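Local coordinates for particle-associated glycoside hydrolase (Acinetobacter phage Fri1, PDB 6C72), which is a trimeric tailspike that probably depolymerises the capsular polysaccharide of Acinetobacter baumannii, breaking down the capsule as the phage enters its host, at residues 85-90 and 116-120; 67-71 and 80-84; 129-133 and 178-182; 147-151 and 201-205. All coordinates share one frame; numbering follows the deposited sequence. Where two conformers were deposited one is given.

In the fold
All four contacts lie near the N-terminal end of the long parallel beta-helix. Contact 2 is a beta hairpin of the small sheet in front of it; contact 1, about 12 Å away between centres, packs helix 110-122 against the first strand of the beta-helix, and the two meet where Leu90 touches Leu68 and Leu83. Contacts 3 and 4, with centres about 7 Å apart, join successive turns, and Gln129 and Arg148 probably hydrogen-bond between them. Contact 1 lies about 17 Å and 15 Å, between centres, from contacts 3 and 4. Zinc ions bind nearby: one lies about 4 Å from the side chain of Val89, another about 4 Å from that of Phe180.

Contact 1 (85-90 and 116-120); sequences VHNKVL and CVDYM
Leu90 packs on Met120, with Leu90 CB 3.6 Å from Met120 SD. The leucine then reaches along the helix with its CD2 branch, which lands 3.7 Å from Cys116 CB, one turn earlier. With CG anti to the backbone N (chi1 168°) the side chain points at the helix, and chi2 turns CD2 toward Cys116. Val85 straddles two helix residues: CG1 lies 4.0 Å from Met120 SD, while CG2 sits at the edge of the Tyr119 ring, in its plane and 3.9 Å from CE2.

A second kind of approach is methyl to backbone. Met120 is bent at both chi2 and chi3, and its CE ends 3.2 Å from the carbonyl oxygen of Lys88, against the turn 86-89, which is closed by Val89 N to His86 O.

The polar link is made by water, which accepts from Val85 N at 3.1 Å and also bonds Tyr119 OH, linking the Tyr119 hydroxyl to the backbone of Val85. On the side facing strand 126-129, Cys116 and Met120 touch Val128. Helix 110-122 thus lies over the first strands of the solenoid, as do the helices that commonly cap the N-terminal end of parallel beta-helices.

Contact 2 (67-71 and 80-84); sequences GLSVI and AWLLQ
Leu83 packs on Leu68, in the loop that leads into strand 70-72, and most of its side chain runs beside one carbonyl group. Its CB is 3.2 Å from Leu68 O and also faces the CA of Ser69. CG, anti to the backbone N (chi1 -178°), follows at 3.8 Å from Leu68 O. There the chain forks: CD1 still borders the same oxygen, and CD2 passes it to meet Leu68 CD1 at 3.6 Å, the two leucines crossing at a slant. Beyond this pair, CD2 touches Leu90 CD1, so the apolar patch runs on toward helix 110-122, where Tyr119 packs on Leu68 and Ser69.

The backbones form an antiparallel beta hairpin of strands 70-72 and 80-83, with 70-72 the outermost strand within this chain of a five-stranded mixed sheet ahead of the beta-helix. Ile71 and Trp81 are its hydrogen-bonded pair: Ile71 N gives to Trp81 O at 2.9 Å and Trp81 N to Ile71 O at 2.8 Å. Leu83 N adds a third bond to Ser69 O, 3.0 Å long and nearly straight at 165°.

Val70 and Leu82, the non-hydrogen-bonded pair, lie side by side pointing the same way, with Val70 CG2 4.1 Å from Leu82 CD2. The other valine branch, CG1, rests 3.7 Å from Ala80 CB. Helix 24-27 covers the face with Ile71 and Trp81, and Tyr55 of neighbouring strand 54-58 packs beside them; Trp81 NE1 is bonded to Val30 O. Before the strand, Asp66 braces the chain, taking bonds from Ser69 OG and from the backbone N of Leu68 and Val70.

Contact 3 (129-133 and 178-182); sequences QLPKG and GTFWH
A parallel bridge between Gly133 and Thr179 joins the corner after strand 126-129 to strand 179-182, one turn of the solenoid further on. Two backbone bonds make it: Gly133 N to Gly178 O at 2.8 Å and Phe180 N to Gly133 O at 2.9 Å, the latter almost straight.

Thr179 supplies the side-chain part. Its OG1, placed beside its own backbone N (chi1 -58°), donates to Pro131 O at 2.7 Å, arriving above the carbonyl plane, 53° out of it, and so off the lone pairs. The same hydroxyl takes a bond from Thr150 N, so this buried oxygen links three segments of chain. The other branch, CG2, turns inward and meets Leu130 CB at 3.9 Å, the two side chains crossing at about a right angle. Leu130 goes on to put CD1 over one face of the Trp181 indole, 4.4 Å from CD2, while Trp181 NE1 is bonded to Ala137 O.

On the outer side, Lys132 runs its first carbons along Gly178, with CB 3.4 Å from Gly178 O; the absence of a side chain on the glycine allows the lysine to lie this close. Just before the corner, Gln129 NE2 bonds Leu130 O at 3.0 Å. Phe180 stacks on His134, a residue seen to bind zinc. The two segments run about 104° apart yet share a parallel bridge, as at a corner between adjacent coils of a parallel beta-helix.

Contact 4 (147-151 and 201-205); sequences VRGTF and VSNLK
Phe151 and Asn203 are turned against each other at a corner of the parallel beta-helix, where strands 145-148 and 200-202 run side by side in successive coils. Asn203 CB stands over the face of the Phe151 ring in a CH-pi contact, 4.2 Å from its centroid. The amide does not lie flat on the ring: the two planes are 39° apart, and its CG comes to 3.3 Å from Phe151 CE2.

On the other side Asn203 runs alongside Arg148 in the same direction, with guanidinium and amide planes 29° apart; Lys88 of a neighbouring subunit packs on both. The arginine is steadied by Gln129 OE1, which accepts from its NE. Arg148 CG passes 3.4 Å from Ser202 OG, a hydroxyl held between its own N and carbonyl carbon (chi1 72°) and bonded to Glu146 OE2.

Inside the coil, Val147 CG1 meets Leu204 CD2 at 4.2 Å. The backbones are joined by Ser202 N to Val147 O at 2.9 Å and Gly149 N to Ser202 O at 3.0 Å. At Asn203 the chain turns a corner but stays close to Gly149; a water donates to Gly149 O at 2.8 Å and accepts from Asn203 ND2 at 3.0 Å.

Contact 1 (85-90 and 116-120)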
loop_
_atom_site.group_PDB
_atom_site.type_symbol
_atom_site.label_atom_id
_atom_site.label_comp_id
_atom_site.label_asym_id
_atom_site.label_seq_id
_atom_site.Cartn_x
_atom_site.Cartn_y
_atom_site.Cartn_z
ATOM N N VAL A 85 -33.411 -2.309 -26.298
ATOM C CA VAL A 85 -32.679 -2.659 -25.088
ATOM C C VAL A 85 -32.799 -1.512 -24.101
ATOM O O VAL A 85 -32.483 -0.362 -24.428
ATOM C CB VAL A 85 -31.201 -2.944 -25.401
ATOM C CG1 VAL A 85 -30.434 -3.180 -24.100
ATOM C CG2 VAL A 85 -31.067 -4.125 -26.345
ATOM N N HIS A 86 -33.222 -1.816 -22.884
ATOM C CA HIS A 86 -33.349 -0.792 -21.864
ATOM C C HIS A 86 -32.292 -0.999 -20.787
ATOM O O HIS A 86 -31.851 -2.124 -20.532
ATOM C CB HIS A 86 -34.752 -0.802 -21.246
ATOM C CG HIS A 86 -35.852 -0.512 -22.226
ATOM N ND1 HIS A 86 -36.639 -1.502 -22.777
ATOM C CD2 HIS A 86 -36.300 0.657 -22.747
ATOM C CE1 HIS A 86 -37.518 -0.957 -23.602
ATOM N NE2 HIS A 86 -37.333 0.351 -23.602
ATOM N N ASN A 87 -31.894 0.104 -20.154
ATOM C CA ASN A 87 -30.952 0.112 -19.031
ATOM C C ASN A 87 -29.609 -0.542 -19.383
ATOM O O ASN A 87 -28.905 -1.030 -18.500
ATOM C CB ASN A 87 -31.582 -0.553 -17.795
ATOM C CG ASN A 87 -30.874 -0.180 -16.491
ATOM O OD1 ASN A 87 -30.951 0.961 -16.028
ATOM N ND2 ASN A 87 -30.196 -1.151 -15.888
ATOM N N LYS A 88 -29.240 -0.563 -20.668
ATOM C CA LYS A 88 -27.980 -1.152 -21.140
ATOM C C LYS A 88 -27.792 -2.597 -20.677
ATOM O O LYS A 88 -26.667 -3.039 -20.442
ATOM C CB LYS A 88 -26.778 -0.303 -20.721
ATOM C CG LYS A 88 -26.826 1.135 -21.215
ATOM C CD LYS A 88 -25.712 1.974 -20.595
ATOM C CE LYS A 88 -24.329 1.428 -20.961
ATOM N NZ LYS A 88 -23.239 2.255 -20.364
ATOM N N VAL A 89 -28.877 -3.360 -20.582
ATOM C CA VAL A 89 -28.833 -4.773 -20.219
ATOM C C VAL A 89 -29.612 -5.551 -21.271
ATOM O O VAL A 89 -30.798 -5.287 -21.491
ATOM C CB VAL A 89 -29.417 -5.048 -18.816
ATOM C CG1 VAL A 89 -29.356 -6.538 -18.499
ATOM C CG2 VAL A 89 -28.684 -4.258 -17.745
ATOM N N LEU A 90 -28.942 -6.475 -21.942
ATOM C CA LEU A 90 -29.581 -7.395 -22.868
ATOM C C LEU A 90 -29.612 -8.788 -22.249
ATOM O O LEU A 90 -28.558 -9.345 -21.919
ATOM C CB LEU A 90 -28.840 -7.415 -24.198
ATOM C CG LEU A 90 -29.219 -8.532 -25.162
ATOM C CD1 LEU A 90 -30.678 -8.445 -25.587
ATOM C CD2 LEU A 90 -28.308 -8.434 -26.359
ATOM N N CYS A 116 -25.378 -11.563 -28.953
ATOM C CA CYS A 116 -25.714 -10.651 -27.869
ATOM C C CYS A 116 -24.530 -9.752 -27.520
ATOM O O CYS A 116 -24.679 -8.530 -27.395
ATOM C CB CYS A 116 -26.181 -11.447 -26.642
ATOM S SG CYS A 116 -27.714 -12.399 -26.923
ATOM N N VAL A 117 -23.342 -10.336 -27.370
ATOM C CA VAL A 117 -22.171 -9.533 -27.026
ATOM C C VAL A 117 -21.877 -8.535 -28.140
ATOM O O VAL A 117 -21.608 -7.355 -27.879
ATOM C CB VAL A 117 -20.958 -10.441 -26.742
ATOM C CG1 VAL A 117 -19.718 -9.619 -26.478
ATOM C CG2 VAL A 117 -21.257 -11.382 -25.597
ATOM N N ASP A 118 -21.938 -8.997 -29.398
ATOM C CA ASP A 118 -21.671 -8.134 -30.543
ATOM C C ASP A 118 -22.671 -6.994 -30.648
ATOM O O ASP A 118 -22.296 -5.862 -30.970
ATOM C CB ASP A 118 -21.681 -8.940 -31.840
ATOM C CG ASP A 118 -20.459 -9.818 -31.994
ATOM O OD1 ASP A 118 -19.599 -9.823 -31.083
ATOM O OD2 ASP A 118 -20.334 -10.465 -33.060
ATOM N N TYR A 119 -23.953 -7.271 -30.402
ATOM C CA TYR A 119 -24.955 -6.222 -30.557
ATOM C C TYR A 119 -24.845 -5.174 -29.452
ATOM O O TYR A 119 -24.987 -3.972 -29.718
ATOM C CB TYR A 119 -26.357 -6.827 -30.601
ATOM C CG TYR A 119 -27.432 -5.779 -30.733
ATOM C CD1 TYR A 119 -27.566 -5.039 -31.899
ATOM C CD2 TYR A 119 -28.292 -5.507 -29.681
ATOM C CE1 TYR A 119 -28.539 -4.069 -32.029
ATOM C CE2 TYR A 119 -29.277 -4.541 -29.801
ATOM C CZ TYR A 119 -29.397 -3.829 -30.982
ATOM O OH TYR A 119 -30.365 -2.863 -31.102
ATOM N N MET A 120 -24.597 -5.609 -28.205
ATOM C CA MET A 120 -24.381 -4.652 -27.121
ATOM C C MET A 120 -23.147 -3.799 -27.386
ATOM O O MET A 120 -23.164 -2.583 -27.167
ATOM C CB MET A 120 -24.238 -5.380 -25.785
ATOM C CG MET A 120 -25.546 -5.878 -25.202
ATOM S SD MET A 120 -26.782 -4.589 -24.956
ATOM C CE MET A 120 -26.112 -3.706 -23.561
HETATM O O HOH W 1 -32.017 -1.455 -28.938
#

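Contact 2 (67-71 and 80-84)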
loop_
_atom_site.group_PDB
_atom_site.type_symbol
_atom_site.label_atom_id
_atom_site.label_comp_id
_atom_site.label_asym_id
_atom_site.label_seq_id
_atom_site.Cartn_x
_atom_site.Cartn_y
_atom_site.Cartn_z
ATOM N N GLY A 67 -32.942 -12.928 -35.257
ATOM C CA GLY A 67 -33.517 -13.508 -34.058
ATOM C C GLY A 67 -33.213 -12.739 -32.791
ATOM O O GLY A 67 -33.366 -13.286 -31.697
ATOM N N LEU A 68 -32.798 -11.474 -32.911
ATOM C CA LEU A 68 -32.397 -10.652 -31.777
ATOM C C LEU A 68 -32.803 -9.196 -31.988
ATOM O O LEU A 68 -33.798 -8.734 -31.418
ATOM C CB LEU A 68 -30.886 -10.769 -31.562
ATOM C CG LEU A 68 -30.156 -9.843 -30.590
ATOM C CD1 LEU A 68 -30.760 -9.894 -29.215
ATOM C CD2 LEU A 68 -28.697 -10.229 -30.549
ATOM N N SER A 69 -32.054 -8.469 -32.818
ATOM C CA SER A 69 -32.329 -7.053 -33.025
ATOM C C SER A 69 -33.346 -6.795 -34.130
ATOM O O SER A 69 -34.063 -5.785 -34.079
ATOM C CB SER A 69 -31.031 -6.308 -33.352
ATOM O OG SER A 69 -30.524 -6.709 -34.608
ATOM N N VAL A 70 -33.429 -7.680 -35.123
ATOM C CA VAL A 70 -34.320 -7.516 -36.263
ATOM C C VAL A 70 -35.219 -8.743 -36.338
ATOM O O VAL A 70 -34.736 -9.854 -36.593
ATOM C CB VAL A 70 -33.538 -7.331 -37.573
ATOM C CG1 VAL A 70 -34.482 -7.282 -38.764
ATOM C CG2 VAL A 70 -32.710 -6.067 -37.514
ATOM N N ILE A 71 -36.521 -8.543 -36.142
ATOM C CA ILE A 71 -37.513 -9.605 -36.256
ATOM C C ILE A 71 -38.334 -9.309 -37.511
ATOM O O ILE A 71 -39.222 -8.448 -37.507
ATOM C CB ILE A 71 -38.394 -9.708 -35.003
ATOM C CG1 ILE A 71 -37.528 -9.897 -33.750
ATOM C CG2 ILE A 71 -39.390 -10.853 -35.128
ATOM C CD1 ILE A 71 -36.573 -11.091 -33.823
ATOM N N ALA A 80 -40.029 -4.974 -40.051
ATOM C CA ALA A 80 -39.404 -5.694 -38.957
ATOM C C ALA A 80 -39.760 -5.038 -37.636
ATOM O O ALA A 80 -40.011 -3.832 -37.562
ATOM C CB ALA A 80 -37.879 -5.759 -39.101
ATOM N N TRP A 81 -39.807 -5.858 -36.599
ATOM C CA TRP A 81 -39.869 -5.362 -35.238
ATOM C C TRP A 81 -38.451 -5.256 -34.709
ATOM O O TRP A 81 -37.696 -6.236 -34.733
ATOM C CB TRP A 81 -40.704 -6.284 -34.353
ATOM C CG TRP A 81 -42.131 -6.365 -34.780
ATOM C CD1 TRP A 81 -42.693 -7.312 -35.583
ATOM C CD2 TRP A 81 -43.182 -5.449 -34.437
ATOM N NE1 TRP A 81 -44.031 -7.049 -35.754
ATOM C CE2 TRP A 81 -44.355 -5.909 -35.064
ATOM C CE3 TRP A 81 -43.242 -4.284 -33.662
ATOM C CZ2 TRP A 81 -45.579 -5.248 -34.936
ATOM C CZ3 TRP A 81 -44.462 -3.626 -33.539
ATOM C CH2 TRP A 81 -45.609 -4.112 -34.167
ATOM N N LEU A 82 -38.094 -4.069 -34.238
ATOM C CA LEU A 82 -36.734 -3.771 -33.814
ATOM C C LEU A 82 -36.640 -3.806 -32.294
ATOM O O LEU A 82 -37.398 -3.119 -31.593
ATOM C CB LEU A 82 -36.282 -2.414 -34.345
ATOM C CG LEU A 82 -36.335 -2.277 -35.865
ATOM C CD1 LEU A 82 -35.690 -0.979 -36.296
ATOM C CD2 LEU A 82 -35.690 -3.485 -36.552
ATOM N N LEU A 83 -35.706 -4.610 -31.800
ATOM C CA LEU A 83 -35.510 -4.787 -30.371
ATOM C C LEU A 83 -35.124 -3.471 -29.703
ATOM O O LEU A 83 -34.292 -2.718 -30.218
ATOM C CB LEU A 83 -34.402 -5.817 -30.152
ATOM C CG LEU A 83 -34.096 -6.164 -28.701
ATOM C CD1 LEU A 83 -35.296 -6.926 -28.131
ATOM C CD2 LEU A 83 -32.791 -6.938 -28.573
ATOM N N GLN A 84 -35.710 -3.207 -28.530
ATOM C CA GLN A 84 -35.357 -2.052 -27.706
ATOM C C GLN A 84 -34.701 -2.559 -26.434
ATOM O O GLN A 84 -35.365 -3.162 -25.585
ATOM C CB GLN A 84 -36.568 -1.187 -27.368
ATOM C CG GLN A 84 -37.311 -0.631 -28.569
ATOM C CD GLN A 84 -36.438 0.232 -29.486
ATOM O OE1 GLN A 84 -36.376 -0.008 -30.694
ATOM N NE2 GLN A 84 -35.782 1.248 -28.918
#

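Contact 3 (129-133 and 178-182)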
loop_
_atom_site.group_PDB
_atom_site.type_symbol
_atom_site.label_atom_id
_atom_site.label_comp_id
_atom_site.label_asym_id
_atom_site.label_seq_id
_atom_site.Cartn_x
_atom_site.Cartn_y
_atom_site.Cartn_z
ATOM N N GLN A 129 -26.922 -10.340 -19.902
ATOM C CA GLN A 129 -27.384 -11.129 -18.768
ATOM C C GLN A 129 -27.623 -12.562 -19.220
ATOM O O GLN A 129 -28.313 -12.797 -20.221
ATOM C CB GLN A 129 -28.669 -10.529 -18.192
ATOM C CG GLN A 129 -29.245 -11.286 -17.016
ATOM C CD GLN A 129 -28.383 -11.163 -15.759
ATOM O OE1 GLN A 129 -27.989 -10.057 -15.362
ATOM N NE2 GLN A 129 -28.086 -12.297 -15.130
ATOM N N LEU A 130 -27.037 -13.488 -18.529
ATOM C CA LEU A 130 -27.332 -14.888 -18.777
ATOM C C LEU A 130 -28.346 -15.385 -17.760
ATOM O O LEU A 130 -28.364 -14.915 -16.624
ATOM C CB LEU A 130 -26.079 -15.760 -18.687
ATOM C CG LEU A 130 -24.981 -15.396 -19.673
ATOM C CD1 LEU A 130 -23.793 -16.332 -19.548
ATOM C CD2 LEU A 130 -25.539 -15.375 -21.098
ATOM N N PRO A 131 -29.227 -16.303 -18.122
ATOM C CA PRO A 131 -30.154 -16.875 -17.144
ATOM C C PRO A 131 -29.457 -17.976 -16.352
ATOM O O PRO A 131 -28.308 -18.310 -16.582
ATOM C CB PRO A 131 -31.264 -17.450 -18.027
ATOM C CG PRO A 131 -30.516 -17.920 -19.232
ATOM C CD PRO A 131 -29.412 -16.896 -19.458
ATOM N N LYS A 132 -30.195 -18.573 -15.436
ATOM C CA LYS A 132 -29.722 -19.795 -14.809
ATOM C C LYS A 132 -29.702 -20.930 -15.835
ATOM O O LYS A 132 -30.359 -20.874 -16.875
ATOM C CB LYS A 132 -30.617 -20.171 -13.627
ATOM C CG LYS A 132 -30.569 -19.170 -12.481
ATOM C CD LYS A 132 -31.225 -19.720 -11.246
ATOM C CE LYS A 132 -32.726 -19.672 -11.370
ATOM N NZ LYS A 132 -33.319 -20.396 -10.234
ATOM N N GLY A 133 -28.912 -21.950 -15.540
ATOM C CA GLY A 133 -28.823 -23.138 -16.363
ATOM C C GLY A 133 -27.406 -23.377 -16.851
ATOM O O GLY A 133 -26.499 -22.569 -16.647
ATOM N N GLY A 178 -26.045 -20.027 -10.235
ATOM C CA GLY A 178 -27.141 -20.579 -11.009
ATOM C C GLY A 178 -26.803 -20.697 -12.485
ATOM O O GLY A 178 -27.442 -21.450 -13.216
ATOM N N THR A 179 -25.804 -19.950 -12.938
ATOM C CA THR A 179 -25.370 -19.981 -14.324
ATOM C C THR A 179 -24.085 -20.797 -14.407
ATOM O O THR A 179 -23.115 -20.501 -13.701
ATOM C CB THR A 179 -25.152 -18.563 -14.849
ATOM O OG1 THR A 179 -26.362 -17.814 -14.711
ATOM C CG2 THR A 179 -24.738 -18.586 -16.328
ATOM N N PHE A 180 -24.083 -21.825 -15.259
ATOM C CA PHE A 180 -22.906 -22.662 -15.481
ATOM C C PHE A 180 -22.502 -22.546 -16.947
ATOM O O PHE A 180 -23.161 -23.112 -17.832
ATOM C CB PHE A 180 -23.176 -24.117 -15.099
ATOM C CG PHE A 180 -23.543 -24.298 -13.660
ATOM C CD1 PHE A 180 -22.555 -24.423 -12.691
ATOM C CD2 PHE A 180 -24.881 -24.362 -13.267
ATOM C CE1 PHE A 180 -22.897 -24.587 -11.359
ATOM C CE2 PHE A 180 -25.227 -24.524 -11.939
ATOM C CZ PHE A 180 -24.246 -24.644 -10.988
ATOM N N TRP A 181 -21.381 -21.876 -17.191
ATOM C CA TRP A 181 -20.991 -21.460 -18.535
ATOM C C TRP A 181 -19.899 -22.394 -19.052
ATOM O O TRP A 181 -18.789 -22.430 -18.504
ATOM C CB TRP A 181 -20.534 -20.006 -18.497
ATOM C CG TRP A 181 -20.354 -19.360 -19.822
ATOM C CD1 TRP A 181 -20.688 -19.862 -21.033
ATOM C CD2 TRP A 181 -19.765 -18.077 -20.064
ATOM N NE1 TRP A 181 -20.352 -18.978 -22.019
ATOM C CE2 TRP A 181 -19.788 -17.867 -21.452
ATOM C CE3 TRP A 181 -19.212 -17.087 -19.238
ATOM C CZ2 TRP A 181 -19.275 -16.707 -22.044
ATOM C CZ3 TRP A 181 -18.705 -15.935 -19.825
ATOM C CH2 TRP A 181 -18.741 -15.755 -21.215
ATOM N N HIS A 182 -20.225 -23.165 -20.086
ATOM C CA HIS A 182 -19.299 -24.077 -20.739
ATOM C C HIS A 182 -18.940 -23.535 -22.109
ATOM O O HIS A 182 -19.593 -22.632 -22.634
ATOM C CB HIS A 182 -19.887 -25.479 -20.938
ATOM C CG HIS A 182 -20.543 -26.079 -19.733
ATOM N ND1 HIS A 182 -20.092 -27.244 -19.150
ATOM C CD2 HIS A 182 -21.659 -25.726 -19.052
ATOM C CE1 HIS A 182 -20.887 -27.568 -18.147
ATOM N NE2 HIS A 182 -21.839 -26.658 -18.062
#

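Contact 4 (147-151 and 201-205)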
loop_
_atom_site.group_PDB
_atom_site.type_symbol
_atom_site.label_atom_id
_atom_site.label_comp_id
_atom_site.label_asym_id
_atom_site.label_seq_id
_atom_site.Cartn_x
_atom_site.Cartn_y
_atom_site.Cartn_z
ATOM N N VAL A 147 -20.449 -9.922 -19.351
ATOM C CA VAL A 147 -21.335 -11.080 -19.333
ATOM C C VAL A 147 -21.622 -11.402 -17.875
ATOM O O VAL A 147 -20.691 -11.526 -17.070
ATOM C CB VAL A 147 -20.711 -12.282 -20.061
ATOM C CG1 VAL A 147 -21.571 -13.516 -19.894
ATOM C CG2 VAL A 147 -20.519 -11.972 -21.540
ATOM N N ARG A 148 -22.904 -11.470 -17.514
ATOM C CA ARG A 148 -23.312 -11.621 -16.126
ATOM C C ARG A 148 -24.304 -12.769 -15.992
ATOM O O ARG A 148 -25.291 -12.830 -16.727
ATOM C CB ARG A 148 -23.923 -10.315 -15.591
ATOM C CG ARG A 148 -24.251 -10.353 -14.104
ATOM C CD ARG A 148 -24.750 -8.999 -13.597
ATOM N NE ARG A 148 -26.031 -8.631 -14.191
ATOM C CZ ARG A 148 -26.466 -7.382 -14.335
ATOM N NH1 ARG A 148 -25.716 -6.363 -13.932
ATOM N NH2 ARG A 148 -27.647 -7.151 -14.898
ATOM N N GLY A 149 -24.042 -13.676 -15.052
ATOM C CA GLY A 149 -24.946 -14.768 -14.767
ATOM C C GLY A 149 -25.951 -14.422 -13.681
ATOM O O GLY A 149 -26.071 -13.282 -13.231
ATOM N N THR A 150 -26.673 -15.455 -13.247
ATOM C CA THR A 150 -27.744 -15.350 -12.264
ATOM C C THR A 150 -27.433 -16.297 -11.115
ATOM O O THR A 150 -27.303 -17.505 -11.324
ATOM C CB THR A 150 -29.102 -15.705 -12.887
ATOM O OG1 THR A 150 -29.385 -14.838 -13.999
ATOM C CG2 THR A 150 -30.236 -15.609 -11.856
ATOM N N PHE A 151 -27.318 -15.756 -9.906
ATOM C CA PHE A 151 -27.168 -16.613 -8.736
ATOM C C PHE A 151 -28.394 -17.519 -8.587
ATOM O O PHE A 151 -29.527 -17.131 -8.899
ATOM C CB PHE A 151 -26.979 -15.777 -7.460
ATOM C CG PHE A 151 -25.654 -15.041 -7.393
ATOM C CD1 PHE A 151 -24.469 -15.730 -7.223
ATOM C CD2 PHE A 151 -25.607 -13.655 -7.494
ATOM C CE1 PHE A 151 -23.260 -15.052 -7.167
ATOM C CE2 PHE A 151 -24.408 -12.972 -7.453
ATOM C CZ PHE A 151 -23.229 -13.666 -7.282
ATOM N N VAL A 201 -16.854 -10.104 -16.652
ATOM C CA VAL A 201 -17.711 -11.250 -16.391
ATOM C C VAL A 201 -17.994 -11.271 -14.900
ATOM O O VAL A 201 -17.148 -10.878 -14.093
ATOM C CB VAL A 201 -17.062 -12.581 -16.851
ATOM C CG1 VAL A 201 -15.750 -12.829 -16.109
ATOM C CG2 VAL A 201 -18.041 -13.761 -16.643
ATOM N N SER A 202 -19.198 -11.712 -14.533
ATOM C CA SER A 202 -19.526 -11.778 -13.113
ATOM C C SER A 202 -20.686 -12.725 -12.853
ATOM O O SER A 202 -21.456 -13.080 -13.757
ATOM C CB SER A 202 -19.849 -10.400 -12.534
ATOM O OG SER A 202 -21.085 -9.934 -12.990
ATOM N N ASN A 203 -20.776 -13.143 -11.587
ATOM C CA ASN A 203 -21.943 -13.836 -11.044
ATOM C C ASN A 203 -22.247 -15.124 -11.811
ATOM O O ASN A 203 -23.391 -15.390 -12.175
ATOM C CB ASN A 203 -23.177 -12.918 -11.025
ATOM C CG ASN A 203 -22.991 -11.693 -10.156
ATOM O OD1 ASN A 203 -21.923 -11.477 -9.604
ATOM N ND2 ASN A 203 -24.034 -10.888 -10.028
ATOM N N LEU A 204 -21.222 -15.940 -12.036
ATOM C CA LEU A 204 -21.444 -17.221 -12.695
ATOM C C LEU A 204 -20.293 -18.161 -12.378
ATOM O O LEU A 204 -19.266 -17.757 -11.833
ATOM C CB LEU A 204 -21.627 -17.046 -14.212
ATOM C CG LEU A 204 -20.593 -16.277 -15.041
ATOM C CD1 LEU A 204 -19.337 -17.090 -15.337
ATOM C CD2 LEU A 204 -21.247 -15.795 -16.341
ATOM N N LYS A 205 -20.483 -19.426 -12.743
ATOM C CA LYS A 205 -19.463 -20.459 -12.631
ATOM C C LYS A 205 -19.122 -20.980 -14.022
ATOM O O LYS A 205 -20.018 -21.194 -14.848
ATOM C CB LYS A 205 -19.933 -21.619 -11.749
ATOM C CG LYS A 205 -18.879 -22.687 -11.552
ATOM C CD LYS A 205 -19.166 -23.526 -10.327
ATOM C CE LYS A 205 -18.024 -24.487 -10.027
ATOM N NZ LYS A 205 -18.235 -25.231 -8.747
HETATM O O HOH W 2 -26.635 -11.330 -11.364
HETATM O O HOH W 3 -24.449 -17.753 -11.036
#